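PDB 3RJA: carbohydrate oxidase from Microdochium nivale, which oxidises the C1 hydroxyl of mono-, oligo- and polysaccharides to lactones with the help of FAD, passing the electrons to oxygen to give hydrogen peroxide. Local coordinates for residues Glu27-Arg32 with Thr312-Glu317; Ser192-Val197 with Lys452-Phe457; Lys221-Ala226 with Phe337-Phe342. All blocks are in the same frame, centred on the assembly; numbering follows the deposited sequence. Where two conformers were deposited one is given.

Interaction 1 (Glu27-Arg32 with Thr312-Glu317). With FAD (flavin-adenine dinucleotide), chain B; SO4 (sulfate ion), chain J.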
loop_
_atom_site.group_PDB
_atom_site.type_symbol
_atom_site.label_atom_id
_atom_site.label_comp_id
_atom_site.label_asym_id
_atom_site.label_seq_id
_atom_site.Cartn_x
_atom_site.Cartn_y
_atom_site.Cartn_z
ATOM N N GLU A 27 12.793 15.091 -2.011
ATOM C CA GLU A 27 12.092 15.197 -0.738
ATOM C C GLU A 27 11.256 13.925 -0.493
ATOM O O GLU A 27 10.386 13.597 -1.310
ATOM C CB GLU A 27 11.179 16.443 -0.742
ATOM C CG GLU A 27 10.442 16.701 0.593
ATOM C CD GLU A 27 9.535 17.939 0.536
ATOM O OE1 GLU A 27 8.797 18.114 -0.464
ATOM O OE2 GLU A 27 9.575 18.735 1.503
ATOM N N PRO A 28 11.513 13.206 0.609
ATOM C CA PRO A 28 10.710 11.981 0.942
ATOM C C PRO A 28 9.320 12.358 1.411
ATOM O O PRO A 28 9.143 13.473 1.950
ATOM C CB PRO A 28 11.440 11.401 2.141
ATOM C CG PRO A 28 12.094 12.660 2.839
ATOM C CD PRO A 28 12.464 13.574 1.686
ATOM N N PHE A 29 8.348 11.447 1.284
ATOM C CA PHE A 29 7.061 11.661 1.948
ATOM C C PHE A 29 7.262 11.677 3.486
ATOM O O PHE A 29 6.659 12.488 4.191
ATOM C CB PHE A 29 6.010 10.595 1.534
ATOM C CG PHE A 29 4.757 10.610 2.396
ATOM C CD1 PHE A 29 3.829 11.672 2.300
ATOM C CD2 PHE A 29 4.508 9.587 3.304
ATOM C CE1 PHE A 29 2.678 11.688 3.108
ATOM C CE2 PHE A 29 3.342 9.596 4.141
ATOM C CZ PHE A 29 2.440 10.621 4.039
ATOM N N ASN A 30 8.068 10.737 3.986
ATOM C CA ASN A 30 8.424 10.638 5.402
ATOM C C ASN A 30 9.737 11.393 5.644
ATOM O O ASN A 30 10.847 10.857 5.397
ATOM C CB ASN A 30 8.569 9.170 5.859
ATOM C CG ASN A 30 8.559 9.045 7.380
ATOM O OD1 ASN A 30 8.641 10.058 8.072
ATOM N ND2 ASN A 30 8.435 7.826 7.903
ATOM N N ILE A 31 9.619 12.637 6.106
ATOM C CA ILE A 31 10.808 13.480 6.303
ATOM C C ILE A 31 11.660 13.055 7.495
ATOM O O ILE A 31 12.765 13.565 7.686
ATOM C CB ILE A 31 10.462 14.963 6.399
ATOM C CG1 ILE A 31 9.545 15.226 7.616
ATOM C CG2 ILE A 31 9.922 15.441 5.054
ATOM C CD1 ILE A 31 9.513 16.681 8.050
ATOM N N ARG A 32 11.156 12.098 8.278
ATOM C CA ARG A 32 11.978 11.443 9.263
ATOM C C ARG A 32 13.123 10.724 8.566
ATOM O O ARG A 32 14.141 10.405 9.194
ATOM C CB ARG A 32 11.152 10.403 10.036
ATOM C CG ARG A 32 11.867 9.826 11.260
ATOM C CD ARG A 32 10.977 8.894 12.066
ATOM N NE ARG A 32 10.694 7.612 11.413
ATOM C CZ ARG A 32 11.543 6.587 11.341
ATOM N NH1 ARG A 32 11.173 5.451 10.752
ATOM N NH2 ARG A 32 12.767 6.689 11.836
ATOM N N THR A 312 1.617 16.023 -8.544
ATOM C CA THR A 312 2.695 16.477 -7.666
ATOM C C THR A 312 2.587 15.674 -6.353
ATOM O O THR A 312 1.561 15.042 -6.119
ATOM C CB THR A 312 2.496 17.962 -7.266
ATOM O OG1 THR A 312 1.145 18.139 -6.831
ATOM C CG2 THR A 312 2.770 18.884 -8.429
ATOM N N PRO A 313 3.632 15.707 -5.494
ATOM C CA PRO A 313 3.589 15.009 -4.191
ATOM C C PRO A 313 2.508 15.587 -3.272
ATOM O O PRO A 313 2.189 16.749 -3.412
ATOM C CB PRO A 313 4.968 15.319 -3.579
ATOM C CG PRO A 313 5.856 15.715 -4.728
ATOM C CD PRO A 313 4.927 16.391 -5.717
ATOM N N GLN A 314 1.977 14.812 -2.320
ATOM C CA GLN A 314 1.163 15.428 -1.276
ATOM C C GLN A 314 2.069 15.991 -0.181
ATOM O O GLN A 314 3.293 15.761 -0.217
ATOM C CB GLN A 314 0.032 14.527 -0.743
ATOM C CG GLN A 314 0.307 13.054 -0.539
ATOM C CD GLN A 314 -0.934 12.318 -0.008
ATOM O OE1 GLN A 314 -1.685 11.643 -0.760
ATOM N NE2 GLN A 314 -1.160 12.459 1.287
ATOM N N PRO A 315 1.498 16.781 0.756
ATOM C CA PRO A 315 2.331 17.324 1.835
ATOM C C PRO A 315 3.045 16.208 2.581
ATOM O O PRO A 315 2.500 15.108 2.733
ATOM C CB PRO A 315 1.320 18.046 2.751
ATOM C CG PRO A 315 0.148 18.433 1.786
ATOM C CD PRO A 315 0.111 17.303 0.775
ATOM N N VAL A 316 4.244 16.498 3.070
ATOM C CA VAL A 316 5.069 15.489 3.723
ATOM C C VAL A 316 4.607 15.346 5.143
ATOM O O VAL A 316 3.902 16.222 5.666
ATOM C CB VAL A 316 6.577 15.870 3.707
ATOM C CG1 VAL A 316 7.106 15.947 2.250
ATOM C CG2 VAL A 316 6.823 17.204 4.459
ATOM N N GLU A 317 5.002 14.232 5.763
ATOM C CA GLU A 317 4.674 13.961 7.149
ATOM C C GLU A 317 5.909 13.418 7.840
ATOM O O GLU A 317 6.906 13.072 7.188
ATOM C CB GLU A 317 3.503 12.954 7.254
ATOM C CG GLU A 317 2.229 13.434 6.539
ATOM C CD GLU A 317 1.029 12.470 6.678
ATOM O OE1 GLU A 317 1.027 11.551 7.526
ATOM O OE2 GLU A 317 0.090 12.623 5.895
HETATM P PA FAD B . 7.594 4.585 -3.662
HETATM O O1A FAD B . 7.891 5.425 -4.875
HETATM O O2A FAD B . 8.215 5.078 -2.380
HETATM O O5B FAD B . 8.094 3.085 -3.936
HETATM C C5B FAD B . 7.698 2.039 -3.056
HETATM C C4B FAD B . 8.511 0.778 -3.396
HETATM O O4B FAD B . 8.184 0.338 -4.714
HETATM C C3B FAD B . 10.019 1.020 -3.382
HETATM O O3B FAD B . 10.676 -0.209 -3.060
HETATM C C2B FAD B . 10.288 1.340 -4.849
HETATM O O2B FAD B . 11.613 1.168 -5.294
HETATM C C1B FAD B . 9.329 0.370 -5.524
HETATM N N9A FAD B . 8.960 0.863 -6.847
HETATM C C8A FAD B . 8.525 2.137 -7.200
HETATM N N7A FAD B . 8.302 2.126 -8.542
HETATM C C5A FAD B . 8.557 0.897 -9.019
HETATM C C6A FAD B . 8.492 0.364 -10.310
HETATM N N6A FAD B . 8.091 1.122 -11.355
HETATM N N1A FAD B . 8.814 -0.973 -10.476
HETATM C C2A FAD B . 9.236 -1.744 -9.398
HETATM N N3A FAD B . 9.340 -1.211 -8.129
HETATM C C4A FAD B . 8.988 0.094 -7.958
HETATM N N1 FAD B . -1.632 1.446 1.138
HETATM C C2 FAD B . -2.769 0.663 0.903
HETATM O O2 FAD B . -2.682 -0.534 0.606
HETATM N N3 FAD B . -4.003 1.305 0.955
HETATM C C4 FAD B . -4.191 2.665 1.108
HETATM O O4 FAD B . -5.331 3.176 1.026
HETATM C C4X FAD B . -2.954 3.450 1.411
HETATM N N5 FAD B . -3.028 4.758 1.593
HETATM C C5X FAD B . -1.900 5.526 1.768
HETATM C C6 FAD B . -1.991 6.938 1.869
HETATM C C7 FAD B . -0.857 7.727 1.907
HETATM C C7M FAD B . -0.967 9.261 2.034
HETATM C C8 FAD B . 0.406 7.118 1.715
HETATM C C8M FAD B . 1.678 7.943 1.724
HETATM C C9 FAD B . 0.518 5.736 1.682
HETATM C C9A FAD B . -0.627 4.915 1.682
HETATM N N10 FAD B . -0.553 3.512 1.505
HETATM C C10 FAD B . -1.704 2.740 1.455
HETATM C "C1'" FAD B . 0.793 2.855 1.431
HETATM C "C2'" FAD B . 1.209 2.651 -0.019
HETATM O "O2'" FAD B . 0.460 1.578 -0.576
HETATM C "C3'" FAD B . 2.675 2.286 -0.088
HETATM O "O3'" FAD B . 3.447 3.243 0.604
HETATM C "C4'" FAD B . 3.111 2.177 -1.559
HETATM O "O4'" FAD B . 4.200 1.309 -1.648
HETATM C "C5'" FAD B . 3.443 3.547 -2.156
HETATM O "O5'" FAD B . 3.808 3.399 -3.500
HETATM P P FAD B . 4.699 4.564 -4.198
HETATM O O1P FAD B . 4.895 4.268 -5.654
HETATM O O2P FAD B . 4.050 5.924 -3.939
HETATM O O3P FAD B . 6.029 4.438 -3.316
HETATM S S SO4 J . 16.375 7.626 12.378
HETATM O O1 SO4 J . 15.303 8.621 12.327
HETATM O O2 SO4 J . 17.000 7.534 11.048
HETATM O O3 SO4 J . 17.362 8.058 13.383
HETATM O O4 SO4 J . 15.845 6.304 12.737
#
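Two backbone hydrogen bonds tie Phe29 and Ile31 to Glu317. Glu317 N donates to Phe29 O at 2.9 Å, nearly straight at 173°, and Ile31 N returns a bond to Glu317 O at 3.0 Å. Asn30 and Glu317 form a single beta bridge, framed by these two bonds.

On the pocket side Phe29 CG lies anti to the backbone N (chi1 169°), which turns the ring toward the flavin: one methyl, FAD C8M, is over one face, 3.4 Å from Phe29 CE2, while Pro315 O meets the ring edge at CE1. The other methyl, C7M, lies against the Gln314 amide, whose OE1 is held by Gly134 N. Glu317 runs alongside the ring, its carboxylate tilted 56° to it and CD 3.5 Å from Phe29 CZ; OE1 goes on to Arg391 and Tyr389. Both Phe29 and Glu317 touch the bound substrate analogue. With an alanine in place of Phe29, FAD C8M would probably lose its aromatic cover and a gap would open beside the Glu317 carboxylate. Away from the pocket, Val316 CG1 lies against Pro28 O (3.2 Å) and the Glu27 carboxylate, and CG2 meets Ile31 CG2 (3.6 Å).

Asn30 OD1 accepts from Arg32 N, an Asx turn, and Asn30 ND2 reaches Phe319 O and Tyr72 O. The contact thus joins the loop between helix 20-25 and strand 39-42 to the loop leading into strand 318-326, beside the flavin.

Interaction 2 (Ser192-Val197 with Lys452-Phe457). With FAD (flavin-adenine dinucleotide), chain B.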
loop_
_atom_site.group_PDB
_atom_site.type_symbol
_atom_site.label_atom_id
_atom_site.label_comp_id
_atom_site.label_asym_id
_atom_site.label_seq_id
_atom_site.Cartn_x
_atom_site.Cartn_y
_atom_site.Cartn_z
ATOM N N SER A 192 8.850 -4.791 -6.289
ATOM C CA SER A 192 10.045 -3.977 -6.166
ATOM C C SER A 192 11.325 -4.794 -6.303
ATOM O O SER A 192 12.386 -4.231 -6.522
ATOM C CB SER A 192 10.052 -3.233 -4.824
ATOM O OG SER A 192 9.806 -4.120 -3.740
ATOM N N ASN A 193 11.213 -6.114 -6.108
ATOM C CA ASN A 193 12.355 -7.034 -6.143
ATOM C C ASN A 193 12.937 -7.392 -7.518
ATOM O O ASN A 193 14.118 -7.776 -7.604
ATOM C CB ASN A 193 12.005 -8.326 -5.365
ATOM C CG ASN A 193 12.042 -8.113 -3.892
ATOM O OD1 ASN A 193 13.118 -7.945 -3.320
ATOM N ND2 ASN A 193 10.859 -8.047 -3.255
ATOM N N PHE A 194 12.150 -7.239 -8.586
ATOM C CA PHE A 194 12.477 -7.943 -9.839
ATOM C C PHE A 194 12.826 -7.127 -11.059
ATOM O O PHE A 194 13.252 -7.689 -12.063
ATOM C CB PHE A 194 11.394 -8.977 -10.155
ATOM C CG PHE A 194 11.133 -9.908 -8.983
ATOM C CD1 PHE A 194 12.115 -10.818 -8.586
ATOM C CD2 PHE A 194 9.934 -9.809 -8.234
ATOM C CE1 PHE A 194 11.918 -11.658 -7.465
ATOM C CE2 PHE A 194 9.726 -10.649 -7.093
ATOM C CZ PHE A 194 10.719 -11.572 -6.729
ATOM N N GLY A 195 12.653 -5.807 -10.969
ATOM C CA GLY A 195 13.047 -4.895 -12.054
ATOM C C GLY A 195 12.340 -3.602 -11.842
ATOM O O GLY A 195 11.819 -3.360 -10.747
ATOM N N ILE A 196 12.297 -2.751 -12.869
ATOM C CA ILE A 196 11.527 -1.496 -12.761
ATOM C C ILE A 196 10.356 -1.643 -13.746
ATOM O O ILE A 196 10.576 -1.768 -14.972
ATOM C CB ILE A 196 12.407 -0.270 -13.048
ATOM C CG1 ILE A 196 13.555 -0.228 -12.036
ATOM C CG2 ILE A 196 11.560 1.045 -13.044
ATOM C CD1 ILE A 196 14.601 0.836 -12.273
ATOM N N VAL A 197 9.134 -1.706 -13.224
ATOM C CA VAL A 197 7.967 -1.806 -14.102
ATOM C C VAL A 197 7.845 -0.492 -14.870
ATOM O O VAL A 197 7.862 0.600 -14.265
ATOM C CB VAL A 197 6.651 -2.105 -13.347
ATOM C CG1 VAL A 197 5.434 -2.118 -14.345
ATOM C CG2 VAL A 197 6.763 -3.450 -12.583
ATOM N N LYS A 452 14.207 -17.761 -4.821
ATOM C CA LYS A 452 14.615 -18.406 -6.067
ATOM C C LYS A 452 14.433 -17.441 -7.257
ATOM O O LYS A 452 15.346 -17.238 -8.071
ATOM C CB LYS A 452 13.812 -19.699 -6.282
ATOM C CG LYS A 452 14.004 -20.748 -5.167
ATOM C CD LYS A 452 13.768 -22.181 -5.673
ATOM C CE LYS A 452 13.669 -23.172 -4.527
ATOM N NZ LYS A 452 13.325 -24.558 -5.007
ATOM N N LEU A 453 13.246 -16.847 -7.353
ATOM C CA LEU A 453 12.955 -15.896 -8.440
ATOM C C LEU A 453 13.916 -14.683 -8.413
ATOM O O LEU A 453 14.283 -14.140 -9.454
ATOM C CB LEU A 453 11.502 -15.421 -8.335
ATOM C CG LEU A 453 10.921 -14.725 -9.539
ATOM C CD1 LEU A 453 10.720 -15.752 -10.684
ATOM C CD2 LEU A 453 9.584 -14.131 -9.114
ATOM N N LYS A 454 14.329 -14.280 -7.222
ATOM C CA LYS A 454 15.303 -13.216 -7.043
ATOM C C LYS A 454 16.669 -13.607 -7.611
ATOM O O LYS A 454 17.325 -12.793 -8.277
ATOM C CB LYS A 454 15.436 -12.871 -5.546
ATOM C CG LYS A 454 16.300 -11.662 -5.220
ATOM C CD LYS A 454 15.627 -10.321 -5.608
ATOM C CE LYS A 454 16.567 -9.180 -5.313
ATOM N NZ LYS A 454 15.948 -7.838 -5.525
ATOM N N ALA A 455 17.100 -14.844 -7.331
ATOM C CA ALA A 455 18.372 -15.368 -7.839
ATOM C C ALA A 455 18.292 -15.400 -9.373
ATOM O O ALA A 455 19.271 -15.100 -10.047
ATOM C CB ALA A 455 18.679 -16.798 -7.258
ATOM N N LYS A 456 17.122 -15.734 -9.915
ATOM C CA LYS A 456 16.944 -15.737 -11.367
ATOM C C LYS A 456 16.982 -14.344 -12.029
ATOM O O LYS A 456 17.636 -14.168 -13.064
ATOM C CB LYS A 456 15.652 -16.431 -11.763
ATOM C CG LYS A 456 15.430 -16.470 -13.311
ATOM C CD LYS A 456 14.289 -17.390 -13.730
ATOM C CE LYS A 456 14.074 -17.296 -15.224
ATOM N NZ LYS A 456 12.796 -18.027 -15.542
ATOM N N PHE A 457 16.258 -13.377 -11.460
ATOM C CA PHE A 457 16.092 -12.070 -12.115
ATOM C C PHE A 457 16.999 -10.960 -11.638
ATOM O O PHE A 457 17.340 -10.083 -12.420
ATOM C CB PHE A 457 14.614 -11.623 -12.117
ATOM C CG PHE A 457 13.800 -12.372 -13.124
ATOM C CD1 PHE A 457 13.944 -12.096 -14.486
ATOM C CD2 PHE A 457 12.971 -13.427 -12.726
ATOM C CE1 PHE A 457 13.223 -12.830 -15.450
ATOM C CE2 PHE A 457 12.244 -14.167 -13.669
ATOM C CZ PHE A 457 12.366 -13.884 -15.029
HETATM P PA FAD B . 7.594 4.585 -3.662
HETATM O O1A FAD B . 7.891 5.425 -4.875
HETATM O O2A FAD B . 8.215 5.078 -2.380
HETATM O O5B FAD B . 8.094 3.085 -3.936
HETATM C C5B FAD B . 7.698 2.039 -3.056
HETATM C C4B FAD B . 8.511 0.778 -3.396
HETATM O O4B FAD B . 8.184 0.338 -4.714
HETATM C C3B FAD B . 10.019 1.020 -3.382
HETATM O O3B FAD B . 10.676 -0.209 -3.060
HETATM C C2B FAD B . 10.288 1.340 -4.849
HETATM O O2B FAD B . 11.613 1.168 -5.294
HETATM C C1B FAD B . 9.329 0.370 -5.524
HETATM N N9A FAD B . 8.960 0.863 -6.847
HETATM C C8A FAD B . 8.525 2.137 -7.200
HETATM N N7A FAD B . 8.302 2.126 -8.542
HETATM C C5A FAD B . 8.557 0.897 -9.019
HETATM C C6A FAD B . 8.492 0.364 -10.310
HETATM N N6A FAD B . 8.091 1.122 -11.355
HETATM N N1A FAD B . 8.814 -0.973 -10.476
HETATM C C2A FAD B . 9.236 -1.744 -9.398
HETATM N N3A FAD B . 9.340 -1.211 -8.129
HETATM C C4A FAD B . 8.988 0.094 -7.958
HETATM N N1 FAD B . -1.632 1.446 1.138
HETATM C C2 FAD B . -2.769 0.663 0.903
HETATM O O2 FAD B . -2.682 -0.534 0.606
HETATM N N3 FAD B . -4.003 1.305 0.955
HETATM C C4 FAD B . -4.191 2.665 1.108
HETATM O O4 FAD B . -5.331 3.176 1.026
HETATM C C4X FAD B . -2.954 3.450 1.411
HETATM N N5 FAD B . -3.028 4.758 1.593
HETATM C C5X FAD B . -1.900 5.526 1.768
HETATM C C6 FAD B . -1.991 6.938 1.869
HETATM C C7 FAD B . -0.857 7.727 1.907
HETATM C C7M FAD B . -0.967 9.261 2.034
HETATM C C8 FAD B . 0.406 7.118 1.715
HETATM C C8M FAD B . 1.678 7.943 1.724
HETATM C C9 FAD B . 0.518 5.736 1.682
HETATM C C9A FAD B . -0.627 4.915 1.682
HETATM N N10 FAD B . -0.553 3.512 1.505
HETATM C C10 FAD B . -1.704 2.740 1.455
HETATM C "C1'" FAD B . 0.793 2.855 1.431
HETATM C "C2'" FAD B . 1.209 2.651 -0.019
HETATM O "O2'" FAD B . 0.460 1.578 -0.576
HETATM C "C3'" FAD B . 2.675 2.286 -0.088
HETATM O "O3'" FAD B . 3.447 3.243 0.604
HETATM C "C4'" FAD B . 3.111 2.177 -1.559
HETATM O "O4'" FAD B . 4.200 1.309 -1.648
HETATM C "C5'" FAD B . 3.443 3.547 -2.156
HETATM O "O5'" FAD B . 3.808 3.399 -3.500
HETATM P P FAD B . 4.699 4.564 -4.198
HETATM O O1P FAD B . 4.895 4.268 -5.654
HETATM O O2P FAD B . 4.050 5.924 -3.939
HETATM O O3P FAD B . 6.029 4.438 -3.316
HETATM O O HOH W 1 15.772 -7.897 -12.824
#
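Behind the adenine end of the FAD site, Phe194 packs on Leu453 of helix 447-457, in the berberine-like region. The strand that follows this turn places the segment there: Val197 N donates to FAD N1A at 2.9 Å and Val197 O accepts from FAD N6A at 3.0 Å. Phe194 carries the packing. Leu453 CD2 stands over one face, 3.9 Å from the ring centroid and 19° off its normal, a CH-pi contact; Asn193 CB covers the opposite face, over the centre. At the rim, Phe194 CE1 meets Lys454 N at 3.6 Å, edge-on.

Lys454 bends at chi2 (72°) and then runs extended, which carries NZ to Asn193 O at 2.8 Å, in the carbonyl plane and on a lone pair. Asn193 OD1 is taken by Val469 N. One water donates to both Phe194 O (2.6 Å) and Phe457 O (2.7 Å), linking turn and helix.

An ammonium group thus meets a backbone carbonyl here. The two long, weak ion pairs to Asp458 and Asp461 probably offset part of its charge, while the short bond to Asn193 O fixes where NZ sits, and the Phe194 ring, covered on both faces, supplies the apolar part of the join.

Interaction 3 (Lys221-Ala226 with Phe337-Phe342). With NAG (2-acetamido-2-deoxy-beta-D-glucopyranose), chain C.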
loop_
_atom_site.group_PDB
_atom_site.type_symbol
_atom_site.label_atom_id
_atom_site.label_comp_id
_atom_site.label_asym_id
_atom_site.label_seq_id
_atom_site.Cartn_x
_atom_site.Cartn_y
_atom_site.Cartn_z
ATOM N N LYS A 221 -16.264 2.967 25.492
ATOM C CA LYS A 221 -15.688 3.793 26.557
ATOM C C LYS A 221 -14.786 3.005 27.483
ATOM O O LYS A 221 -14.103 3.594 28.311
ATOM C CB LYS A 221 -16.796 4.466 27.398
ATOM C CG LYS A 221 -17.818 5.316 26.610
ATOM C CD LYS A 221 -17.110 6.290 25.673
ATOM C CE LYS A 221 -18.062 7.331 25.123
ATOM N NZ LYS A 221 -17.417 8.016 23.970
ATOM N N ASN A 222 -14.774 1.678 27.360
ATOM C CA ASN A 222 -13.905 0.868 28.210
ATOM C C ASN A 222 -13.475 -0.445 27.574
ATOM O O ASN A 222 -13.988 -0.831 26.518
ATOM C CB ASN A 222 -14.555 0.615 29.576
ATOM C CG ASN A 222 -15.894 -0.110 29.470
ATOM O OD1 ASN A 222 -16.044 -1.079 28.709
ATOM N ND2 ASN A 222 -16.875 0.353 30.248
ATOM N N LYS A 223 -12.532 -1.115 28.227
ATOM C CA LYS A 223 -11.973 -2.363 27.735
ATOM C C LYS A 223 -13.045 -3.377 27.368
ATOM O O LYS A 223 -12.969 -4.002 26.293
ATOM C CB LYS A 223 -10.995 -2.969 28.758
ATOM C CG LYS A 223 -9.641 -2.245 28.832
ATOM C CD LYS A 223 -8.882 -2.751 30.052
ATOM C CE LYS A 223 -7.673 -1.934 30.396
ATOM N NZ LYS A 223 -6.640 -2.808 30.997
ATOM N N THR A 224 -14.038 -3.536 28.250
ATOM C CA THR A 224 -15.063 -4.567 28.054
ATOM C C THR A 224 -15.871 -4.365 26.788
ATOM O O THR A 224 -15.997 -5.317 26.012
ATOM C CB THR A 224 -15.944 -4.806 29.319
ATOM O OG1 THR A 224 -15.109 -5.365 30.332
ATOM C CG2 THR A 224 -17.064 -5.815 29.041
ATOM N N SER A 225 -16.360 -3.136 26.568
ATOM C CA SER A 225 -17.091 -2.783 25.352
ATOM C C SER A 225 -16.232 -2.977 24.093
ATOM O O SER A 225 -16.710 -3.521 23.071
ATOM C CB SER A 225 -17.596 -1.334 25.431
ATOM O OG SER A 225 -18.391 -1.119 26.591
ATOM N N ALA A 226 -14.966 -2.544 24.160
ATOM C CA ALA A 226 -14.055 -2.680 23.020
ATOM C C ALA A 226 -13.781 -4.150 22.672
ATOM O O ALA A 226 -13.714 -4.516 21.493
ATOM C CB ALA A 226 -12.742 -1.948 23.296
ATOM N N PHE A 337 -4.360 -6.492 23.006
ATOM C CA PHE A 337 -4.523 -5.300 22.169
ATOM C C PHE A 337 -5.306 -4.207 22.912
ATOM O O PHE A 337 -4.887 -3.056 22.968
ATOM C CB PHE A 337 -5.220 -5.655 20.844
ATOM C CG PHE A 337 -5.480 -4.465 19.955
ATOM C CD1 PHE A 337 -6.644 -3.710 20.092
ATOM C CD2 PHE A 337 -4.572 -4.110 18.980
ATOM C CE1 PHE A 337 -6.905 -2.609 19.268
ATOM C CE2 PHE A 337 -4.822 -3.004 18.151
ATOM C CZ PHE A 337 -5.988 -2.263 18.297
ATOM N N VAL A 338 -6.455 -4.588 23.467
ATOM C CA VAL A 338 -7.340 -3.672 24.192
ATOM C C VAL A 338 -6.735 -3.160 25.522
ATOM O O VAL A 338 -6.948 -1.993 25.874
ATOM C CB VAL A 338 -8.744 -4.306 24.371
ATOM C CG1 VAL A 338 -9.627 -3.473 25.299
ATOM C CG2 VAL A 338 -9.433 -4.460 22.968
ATOM N N ASP A 339 -5.987 -4.020 26.233
ATOM C CA ASP A 339 -5.239 -3.597 27.438
ATOM C C ASP A 339 -4.313 -2.404 27.117
ATOM O O ASP A 339 -4.366 -1.359 27.781
ATOM C CB ASP A 339 -4.437 -4.773 28.024
ATOM C CG ASP A 339 -5.297 -5.709 28.906
ATOM O OD1 ASP A 339 -6.428 -5.357 29.301
ATOM O OD2 ASP A 339 -4.825 -6.813 29.212
ATOM N N TYR A 340 -3.502 -2.564 26.059
ATOM C CA TYR A 340 -2.571 -1.535 25.600
ATOM C C TYR A 340 -3.313 -0.304 25.098
ATOM O O TYR A 340 -2.950 0.818 25.406
ATOM C CB TYR A 340 -1.717 -2.130 24.465
ATOM C CG TYR A 340 -0.395 -1.433 24.217
ATOM C CD1 TYR A 340 -0.302 -0.351 23.342
ATOM C CD2 TYR A 340 0.764 -1.866 24.859
ATOM C CE1 TYR A 340 0.935 0.287 23.111
ATOM C CE2 TYR A 340 1.993 -1.265 24.625
ATOM C CZ TYR A 340 2.069 -0.187 23.748
ATOM O OH TYR A 340 3.285 0.418 23.539
ATOM N N TYR A 341 -4.366 -0.526 24.318
ATOM C CA TYR A 341 -5.225 0.550 23.806
ATOM C C TYR A 341 -5.564 1.525 24.944
ATOM O O TYR A 341 -5.343 2.748 24.822
ATOM C CB TYR A 341 -6.513 -0.086 23.287
ATOM C CG TYR A 341 -7.440 0.742 22.447
ATOM C CD1 TYR A 341 -7.266 2.134 22.266
ATOM C CD2 TYR A 341 -8.529 0.124 21.817
ATOM C CE1 TYR A 341 -8.161 2.877 21.471
ATOM C CE2 TYR A 341 -9.418 0.856 21.043
ATOM C CZ TYR A 341 -9.240 2.220 20.867
ATOM O OH TYR A 341 -10.127 2.884 20.044
ATOM N N PHE A 342 -6.100 0.971 26.038
ATOM C CA PHE A 342 -6.623 1.784 27.152
ATOM C C PHE A 342 -5.570 2.227 28.168
ATOM O O PHE A 342 -5.619 3.364 28.620
ATOM C CB PHE A 342 -7.839 1.119 27.841
ATOM C CG PHE A 342 -9.109 1.244 27.046
ATOM C CD1 PHE A 342 -9.385 0.348 26.003
ATOM C CD2 PHE A 342 -10.008 2.274 27.298
ATOM C CE1 PHE A 342 -10.543 0.476 25.229
ATOM C CE2 PHE A 342 -11.184 2.412 26.525
ATOM C CZ PHE A 342 -11.453 1.504 25.497
HETATM C C1 NAG C . -18.179 -0.253 30.279
HETATM C C2 NAG C . -18.526 -0.492 31.741
HETATM C C3 NAG C . -19.760 -1.365 31.793
HETATM C C4 NAG C . -20.876 -0.682 31.022
HETATM C C5 NAG C . -20.428 -0.147 29.654
HETATM C C6 NAG C . -21.456 0.847 29.148
HETATM C C7 NAG C . -17.344 -2.402 32.700
HETATM C C8 NAG C . -16.165 -2.874 33.503
HETATM N N2 NAG C . -17.435 -1.091 32.490
HETATM O O3 NAG C . -20.170 -1.576 33.127
HETATM O O4 NAG C . -21.899 -1.640 30.875
HETATM O O5 NAG C . -19.191 0.539 29.715
HETATM O O6 NAG C . -22.328 1.126 30.216
HETATM O O7 NAG C . -18.167 -3.206 32.270
#
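Lys223 and Phe342 lie alongside each other, running antiparallel, and the lysine can be followed atom by atom along the helix 332-345. Its CB lies 3.8 Å from Val338 CG1. CG touches that same methyl and also Phe342 CD1, the latter at 3.8 Å, so the start of the chain is wedged between valine and ring. CD passes near Asp339 OD1, and CE has both this oxygen and Phe342 CB within about 4 Å. At the tip, NZ forms a salt bridge with Asp339 OD1 at 3.1 Å, approaching from above the carboxylate plane, 49° out of it; a second salt bridge, to Asp343, makes NZ a link between two acids one helical turn apart.

Phe342 meets the other segment mainly with one face. Its CG stands opposite the carbonyl carbon about CA-CB (chi1 -76°), and the ring comes to lie flat against the start of helix 223-239: Asn222 C is 3.5 Å from CZ, toward the rim, and Lys223 N sits over the centre. Ala226 CB approaches the edge at CE1 (3.8 Å) and also packs on Val338 CG1 (4.0 Å).

Asn222 is the N-cap, its OD1 accepting from Ser225 N at 3.0 Å in a nearly straight bond, 176° at the hydrogen. Its ND2 is bonded covalently to C1 of the N-acetylglucosamine, in the sequence Asn-Lys-Thr. This is an N-glycosylation sequon set at a helix N-terminus, with the capped first turn packed on a second helix.

Interactions 1 and 2 both touch FAD, but at different ends: 27-32 with 312-317 lies by the flavin, 192-197 with 452-457 by the adenine, their centres about 27 Å apart. Interaction 2 is the more buried and mixes ring packing with a lysine-to-carbonyl bond and a bridging water. Interaction 1, partly buried, combines a single backbone bridge between loops with the packing of Phe29 and Val316. Interaction 3 lies farthest from the chain's centre, at a glycosylated surface, and joins two helices through apolar packing and a salt bridge. No element is shared among the three. Interaction 3 is nested within the chain loop closed by interaction 2, on the opposite side of the centre.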